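Local coordinates for prophenoloxidase b (Marsupenaeus japonicus, PDB 3WKY), which is a crustacean haemolymph proenzyme of the type 3 copper family that, once activated, probably oxidises phenols at a dicopper-oxygen centre, at residues S272-I286 with F363-T377. Numbering follows the deposited sequence.
Sequences SSRQDSTFFQDIREI and FLGQSHDPAKKHSTT. With EDO (1,2-ethanediol), chain M; EDO (1,2-ethanediol), chain K.
Segment 272-286 is an irregular loop that meets the end of helix 356-365 and the two type I turns after it, Gln-366 to Asp-369 and Asp-369 to Lys-372. One direct backbone bond joins them, Arg-284 N to Pro-370 O at 2.9 Å. Water 3 bridges Gln-281 N and Phe-363 O.

The rings of Phe-280 and Phe-363 form an offset stack, centroids 5.0 Å apart and planes at 26°. Phe-280 has CG anti to its own N (chi1 -174°), which carries the ring to the helix. Phe-280 CD1 lies 3.7 Å from Leu-364 CD2, at the ring edge. Ile-283 CG1 sits over the centre of the Phe-363 ring, 3.9 Å from the centroid, and its CD1 reaches Pro-370. Ala-371 CB lies over the guanidinium of Arg-284, whose NE and NH2 both hold Asp-282 O.

At the other end, Ser-272 CB packs on a face of His-368, 3.5 Å from the ring centroid. Ser-272 OG donates to Thr-377 O at 2.6 Å. His-368 NE2 bonds Thr-376 OG1 at 3.0 Å. An alanine in place of His-368 would probably leave Ser-272 CB without its ring face and Thr-376 OG1 without this donor.

The side chain of Leu-364 lies about 8 Å from the dicopper cluster. The contact thus ties the loop before helix 294-310 to the helix bearing copper-site residues His-357 and His-361, by an apolar core with polar bonds at both ends.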
loop_
_atom_site.group_PDB
_atom_site.type_symbol
_atom_site.label_atom_id
_atom_site.label_comp_id
_atom_site.label_asym_id
_atom_site.label_seq_id
_atom_site.Cartn_x
_atom_site.Cartn_y
_atom_site.Cartn_z
ATOM N N SER A 272 -5.691 -10.174 28.507
ATOM C CA SER A 272 -5.918 -9.857 27.104
ATOM C C SER A 272 -4.963 -10.643 26.218
ATOM O O SER A 272 -3.861 -11.011 26.637
ATOM C CB SER A 272 -5.742 -8.360 26.873
ATOM O OG SER A 272 -6.787 -7.657 27.531
ATOM N N SER A 273 -5.404 -10.909 24.995
ATOM C CA SER A 273 -4.583 -11.599 24.008
ATOM C C SER A 273 -4.165 -10.595 22.936
ATOM O O SER A 273 -4.571 -9.430 22.965
ATOM C CB SER A 273 -5.388 -12.725 23.364
ATOM O OG SER A 273 -5.808 -13.683 24.327
ATOM N N ARG A 274 -3.372 -11.051 21.978
ATOM C CA ARG A 274 -2.982 -10.199 20.869
ATOM C C ARG A 274 -3.083 -11.020 19.601
ATOM O O ARG A 274 -2.421 -12.041 19.475
ATOM C CB ARG A 274 -1.542 -9.694 21.027
ATOM C CG ARG A 274 -1.135 -8.699 19.915
ATOM C CD ARG A 274 0.342 -8.291 20.007
ATOM N NE ARG A 274 1.221 -9.447 19.791
ATOM C CZ ARG A 274 1.849 -10.130 20.749
ATOM N NH1 ARG A 274 1.732 -9.779 22.026
ATOM N NH2 ARG A 274 2.604 -11.175 20.422
ATOM N N GLN A 275 -3.931 -10.581 18.672
ATOM C CA GLN A 275 -4.094 -11.284 17.403
ATOM C C GLN A 275 -2.825 -11.209 16.573
ATOM O O GLN A 275 -2.035 -10.265 16.709
ATOM C CB GLN A 275 -5.255 -10.666 16.607
ATOM C CG GLN A 275 -6.605 -10.897 17.286
ATOM C CD GLN A 275 -7.715 -10.038 16.720
ATOM O OE1 GLN A 275 -8.737 -9.844 17.377
ATOM N NE2 GLN A 275 -7.525 -9.515 15.502
ATOM N N ASP A 276 -2.639 -12.186 15.691
ATOM C CA ASP A 276 -1.591 -12.071 14.675
ATOM C C ASP A 276 -1.734 -10.743 13.915
ATOM O O ASP A 276 -2.854 -10.232 13.727
ATOM C CB ASP A 276 -1.673 -13.216 13.660
ATOM C CG ASP A 276 -1.262 -14.569 14.230
ATOM O OD1 ASP A 276 -0.507 -14.656 15.226
ATOM O OD2 ASP A 276 -1.678 -15.583 13.637
ATOM N N SER A 277 -0.599 -10.199 13.477
ATOM C CA SER A 277 -0.572 -8.981 12.658
ATOM C C SER A 277 -1.205 -7.779 13.347
ATOM O O SER A 277 -2.050 -7.104 12.761
ATOM C CB SER A 277 -1.251 -9.217 11.298
ATOM O OG SER A 277 -0.672 -10.346 10.662
ATOM N N THR A 278 -0.779 -7.512 14.578
ATOM C CA THR A 278 -1.246 -6.351 15.327
ATOM C C THR A 278 -0.172 -5.261 15.295
ATOM O O THR A 278 1.014 -5.541 15.522
ATOM C CB THR A 278 -1.567 -6.760 16.784
ATOM O OG1 THR A 278 -2.682 -7.668 16.776
ATOM C CG2 THR A 278 -1.916 -5.539 17.641
ATOM N N PHE A 279 -0.575 -4.025 15.016
ATOM C CA PHE A 279 0.372 -2.909 14.995
ATOM C C PHE A 279 0.765 -2.443 16.395
ATOM O O PHE A 279 -0.039 -2.466 17.334
ATOM C CB PHE A 279 -0.185 -1.710 14.208
ATOM C CG PHE A 279 -0.232 -1.926 12.714
ATOM C CD1 PHE A 279 0.859 -1.589 11.917
ATOM C CD2 PHE A 279 -1.373 -2.447 12.107
ATOM C CE1 PHE A 279 0.818 -1.772 10.537
ATOM C CE2 PHE A 279 -1.416 -2.646 10.733
ATOM C CZ PHE A 279 -0.320 -2.310 9.946
ATOM N N PHE A 280 2.025 -2.023 16.501
ATOM C CA PHE A 280 2.588 -1.323 17.652
ATOM C C PHE A 280 2.092 0.121 17.514
ATOM O O PHE A 280 2.493 0.842 16.589
ATOM C CB PHE A 280 4.113 -1.427 17.495
ATOM C CG PHE A 280 4.945 -0.883 18.647
ATOM C CD1 PHE A 280 5.217 -1.664 19.771
ATOM C CD2 PHE A 280 5.562 0.366 18.542
ATOM C CE1 PHE A 280 6.053 -1.178 20.798
ATOM C CE2 PHE A 280 6.389 0.858 19.550
ATOM C CZ PHE A 280 6.644 0.079 20.685
ATOM N N GLN A 281 1.200 0.543 18.412
ATOM C CA GLN A 281 0.488 1.817 18.225
ATOM C C GLN A 281 0.605 2.753 19.414
ATOM O O GLN A 281 0.822 2.303 20.540
ATOM C CB GLN A 281 -0.995 1.556 17.977
ATOM C CG GLN A 281 -1.288 0.742 16.741
ATOM C CD GLN A 281 -2.594 -0.011 16.869
ATOM O OE1 GLN A 281 -3.667 0.581 16.716
ATOM N NE2 GLN A 281 -2.517 -1.315 17.196
ATOM N N ASP A 282 0.428 4.049 19.153
ATOM C CA ASP A 282 0.426 5.063 20.210
ATOM C C ASP A 282 -0.516 4.638 21.325
ATOM O O ASP A 282 -1.633 4.184 21.058
ATOM C CB ASP A 282 -0.088 6.415 19.677
ATOM C CG ASP A 282 0.785 7.015 18.582
ATOM O OD1 ASP A 282 1.956 6.625 18.418
ATOM O OD2 ASP A 282 0.294 7.931 17.887
ATOM N N ILE A 283 -0.083 4.778 22.574
ATOM C CA ILE A 283 -0.962 4.428 23.679
ATOM C C ILE A 283 -1.615 5.674 24.196
ATOM O O ILE A 283 -0.962 6.522 24.798
ATOM C CB ILE A 283 -0.212 3.769 24.841
ATOM C CG1 ILE A 283 0.439 2.478 24.373
ATOM C CG2 ILE A 283 -1.179 3.499 25.993
ATOM C CD1 ILE A 283 -0.529 1.459 23.809
ATOM N N ARG A 284 -2.909 5.800 23.935
ATOM C CA ARG A 284 -3.650 6.957 24.400
ATOM C C ARG A 284 -4.281 6.593 25.738
ATOM O O ARG A 284 -5.282 5.887 25.802
ATOM C CB ARG A 284 -4.665 7.383 23.354
ATOM C CG ARG A 284 -3.976 8.173 22.260
ATOM C CD ARG A 284 -4.375 7.720 20.901
ATOM N NE ARG A 284 -3.854 6.396 20.569
ATOM C CZ ARG A 284 -4.239 5.734 19.485
ATOM N NH1 ARG A 284 -5.140 6.282 18.679
ATOM N NH2 ARG A 284 -3.739 4.537 19.208
ATOM N N GLU A 285 -3.617 7.027 26.806
ATOM C CA GLU A 285 -4.000 6.651 28.155
ATOM C C GLU A 285 -5.273 7.343 28.609
ATOM O O GLU A 285 -5.799 8.239 27.932
ATOM C CB GLU A 285 -2.879 7.004 29.141
ATOM C CG GLU A 285 -1.930 5.860 29.443
ATOM C CD GLU A 285 -2.561 4.781 30.322
ATOM O OE1 GLU A 285 -1.816 3.886 30.759
ATOM O OE2 GLU A 285 -3.793 4.815 30.575
ATOM N N ILE A 286 -5.774 6.888 29.752
ATOM C CA ILE A 286 -6.798 7.607 30.501
ATOM C C ILE A 286 -6.164 7.904 31.852
ATOM O O ILE A 286 -5.884 6.978 32.607
ATOM C CB ILE A 286 -8.052 6.749 30.711
ATOM C CG1 ILE A 286 -8.595 6.272 29.363
ATOM C CG2 ILE A 286 -9.122 7.540 31.498
ATOM C CD1 ILE A 286 -9.642 5.176 29.470
ATOM N N PHE A 363 3.373 -0.750 25.418
ATOM C CA PHE A 363 2.826 -0.639 24.060
ATOM C C PHE A 363 2.414 -2.012 23.533
ATOM O O PHE A 363 1.341 -2.163 22.961
ATOM C CB PHE A 363 3.860 -0.060 23.095
ATOM C CG PHE A 363 3.939 1.446 23.078
ATOM C CD1 PHE A 363 4.261 2.168 24.223
ATOM C CD2 PHE A 363 3.740 2.139 21.888
ATOM C CE1 PHE A 363 4.364 3.551 24.185
ATOM C CE2 PHE A 363 3.854 3.529 21.841
ATOM C CZ PHE A 363 4.159 4.234 22.991
ATOM N N LEU A 364 3.275 -3.012 23.695
ATOM C CA LEU A 364 2.952 -4.343 23.186
ATOM C C LEU A 364 1.796 -4.939 23.996
ATOM O O LEU A 364 0.881 -5.553 23.441
ATOM C CB LEU A 364 4.202 -5.249 23.211
ATOM C CG LEU A 364 5.263 -4.852 22.179
ATOM C CD1 LEU A 364 6.633 -5.514 22.489
ATOM C CD2 LEU A 364 4.830 -5.204 20.754
ATOM N N GLY A 365 1.820 -4.731 25.313
ATOM C CA GLY A 365 0.802 -5.304 26.176
ATOM C C GLY A 365 -0.571 -4.671 25.969
ATOM O O GLY A 365 -1.590 -5.280 26.301
ATOM N N GLN A 366 -0.614 -3.461 25.417
ATOM C CA GLN A 366 -1.899 -2.771 25.217
ATOM C C GLN A 366 -2.294 -2.671 23.748
ATOM O O GLN A 366 -3.276 -2.000 23.400
ATOM C CB GLN A 366 -1.856 -1.362 25.807
ATOM C CG GLN A 366 -1.616 -1.304 27.313
ATOM C CD GLN A 366 -2.780 -1.833 28.135
ATOM O OE1 GLN A 366 -3.804 -2.261 27.599
ATOM N NE2 GLN A 366 -2.625 -1.804 29.454
ATOM N N SER A 367 -1.542 -3.345 22.882
ATOM C CA SER A 367 -1.742 -3.207 21.435
ATOM C C SER A 367 -3.071 -3.757 20.890
ATOM O O SER A 367 -3.465 -3.439 19.762
ATOM C CB SER A 367 -0.545 -3.781 20.661
ATOM O OG SER A 367 -0.384 -5.169 20.902
ATOM N N HIS A 368 -3.766 -4.561 21.689
ATOM C CA HIS A 368 -5.097 -5.052 21.321
ATOM C C HIS A 368 -6.152 -3.968 21.489
ATOM O O HIS A 368 -7.257 -4.100 20.956
ATOM C CB HIS A 368 -5.481 -6.222 22.228
ATOM C CG HIS A 368 -5.557 -5.838 23.670
ATOM N ND1 HIS A 368 -4.434 -5.597 24.434
ATOM C CD2 HIS A 368 -6.621 -5.588 24.474
ATOM C CE1 HIS A 368 -4.800 -5.236 25.651
ATOM N NE2 HIS A 368 -6.121 -5.224 25.702
ATOM N N ASP A 369 -5.832 -2.924 22.256
ATOM C CA ASP A 369 -6.783 -1.823 22.539
ATOM C C ASP A 369 -5.999 -0.571 22.977
ATOM O O ASP A 369 -6.099 -0.130 24.126
ATOM C CB ASP A 369 -7.773 -2.295 23.622
ATOM C CG ASP A 369 -8.828 -1.251 23.984
ATOM O OD1 ASP A 369 -9.115 -0.342 23.177
ATOM O OD2 ASP A 369 -9.372 -1.351 25.100
ATOM N N PRO A 370 -5.182 -0.008 22.062
ATOM C CA PRO A 370 -4.210 1.024 22.449
ATOM C C PRO A 370 -4.808 2.385 22.785
ATOM O O PRO A 370 -4.121 3.191 23.420
ATOM C CB PRO A 370 -3.305 1.140 21.210
ATOM C CG PRO A 370 -4.208 0.761 20.067
ATOM C CD PRO A 370 -5.066 -0.365 20.636
ATOM N N ALA A 371 -6.045 2.643 22.366
ATOM C CA ALA A 371 -6.708 3.907 22.702
ATOM C C ALA A 371 -7.710 3.719 23.844
ATOM O O ALA A 371 -8.482 4.642 24.176
ATOM C CB ALA A 371 -7.393 4.487 21.483
ATOM N N LYS A 372 -7.700 2.522 24.431
ATOM C CA LYS A 372 -8.533 2.211 25.590
ATOM C C LYS A 372 -10.011 2.522 25.348
ATOM O O LYS A 372 -10.650 3.208 26.139
ATOM C CB LYS A 372 -7.999 2.952 26.817
ATOM C CG LYS A 372 -6.535 2.594 27.069
ATOM C CD LYS A 372 -6.044 3.097 28.401
ATOM C CE LYS A 372 -4.759 2.375 28.776
ATOM N NZ LYS A 372 -5.023 0.942 29.071
ATOM N N LYS A 373 -10.534 1.995 24.243
ATOM C CA LYS A 373 -11.919 2.191 23.843
ATOM C C LYS A 373 -12.805 1.082 24.387
ATOM O O LYS A 373 -14.021 1.228 24.476
ATOM C CB LYS A 373 -12.005 2.174 22.310
ATOM C CG LYS A 373 -11.288 3.344 21.639
ATOM C CD LYS A 373 -11.029 3.094 20.142
ATOM C CE LYS A 373 -12.276 2.719 19.390
ATOM N NZ LYS A 373 -11.988 2.550 17.924
ATOM N N HIS A 374 -12.193 -0.037 24.747
ATOM C CA HIS A 374 -12.959 -1.262 24.923
ATOM C C HIS A 374 -12.973 -1.820 26.345
ATOM O O HIS A 374 -13.410 -2.955 26.559
ATOM C CB HIS A 374 -12.455 -2.321 23.933
ATOM C CG HIS A 374 -12.645 -1.932 22.496
ATOM N ND1 HIS A 374 -13.892 -1.815 21.915
ATOM C CD2 HIS A 374 -11.746 -1.638 21.523
ATOM C CE1 HIS A 374 -13.752 -1.465 20.647
ATOM N NE2 HIS A 374 -12.462 -1.348 20.385
ATOM N N SER A 375 -12.503 -1.021 27.298
ATOM C CA SER A 375 -12.515 -1.398 28.711
ATOM C C SER A 375 -11.843 -2.739 28.947
ATOM O O SER A 375 -12.430 -3.645 29.535
ATOM C CB SER A 375 -13.949 -1.445 29.241
ATOM O OG SER A 375 -14.570 -0.194 29.067
ATOM N N THR A 376 -10.608 -2.867 28.487
ATOM C CA THR A 376 -9.936 -4.160 28.565
ATOM C C THR A 376 -8.769 -4.185 29.518
ATOM O O THR A 376 -8.280 -3.139 29.947
ATOM C CB THR A 376 -9.361 -4.565 27.210
ATOM O OG1 THR A 376 -8.416 -3.570 26.797
ATOM C CG2 THR A 376 -10.462 -4.691 26.178
ATOM N N THR A 377 -8.322 -5.413 29.789
ATOM C CA THR A 377 -7.146 -5.735 30.583
ATOM C C THR A 377 -5.859 -5.617 29.738
ATOM O O THR A 377 -5.918 -5.471 28.525
ATOM C CB THR A 377 -7.280 -7.188 31.130
ATOM O OG1 THR A 377 -7.618 -8.083 30.056
ATOM C CG2 THR A 377 -8.385 -7.275 32.173
HETATM C C1 EDO M . -4.344 -4.249 13.873
HETATM O O1 EDO M . -3.457 -3.534 14.743
HETATM C C2 EDO M . -5.082 -5.344 14.644
HETATM O O2 EDO M . -5.941 -4.797 15.658
HETATM C C1 EDO K . -5.527 -8.225 11.413
HETATM O O1 EDO K . -6.519 -9.057 10.793
HETATM C C2 EDO K . -5.697 -8.255 12.930
HETATM O O2 EDO K . -5.407 -9.564 13.453
HETATM O O HOH W 1 -2.692 -7.969 24.521
HETATM O O HOH W 2 -0.031 -8.074 23.866
HETATM O O HOH W 3 0.299 -0.455 20.947
HETATM O O HOH W 4 -5.199 -3.023 17.779
#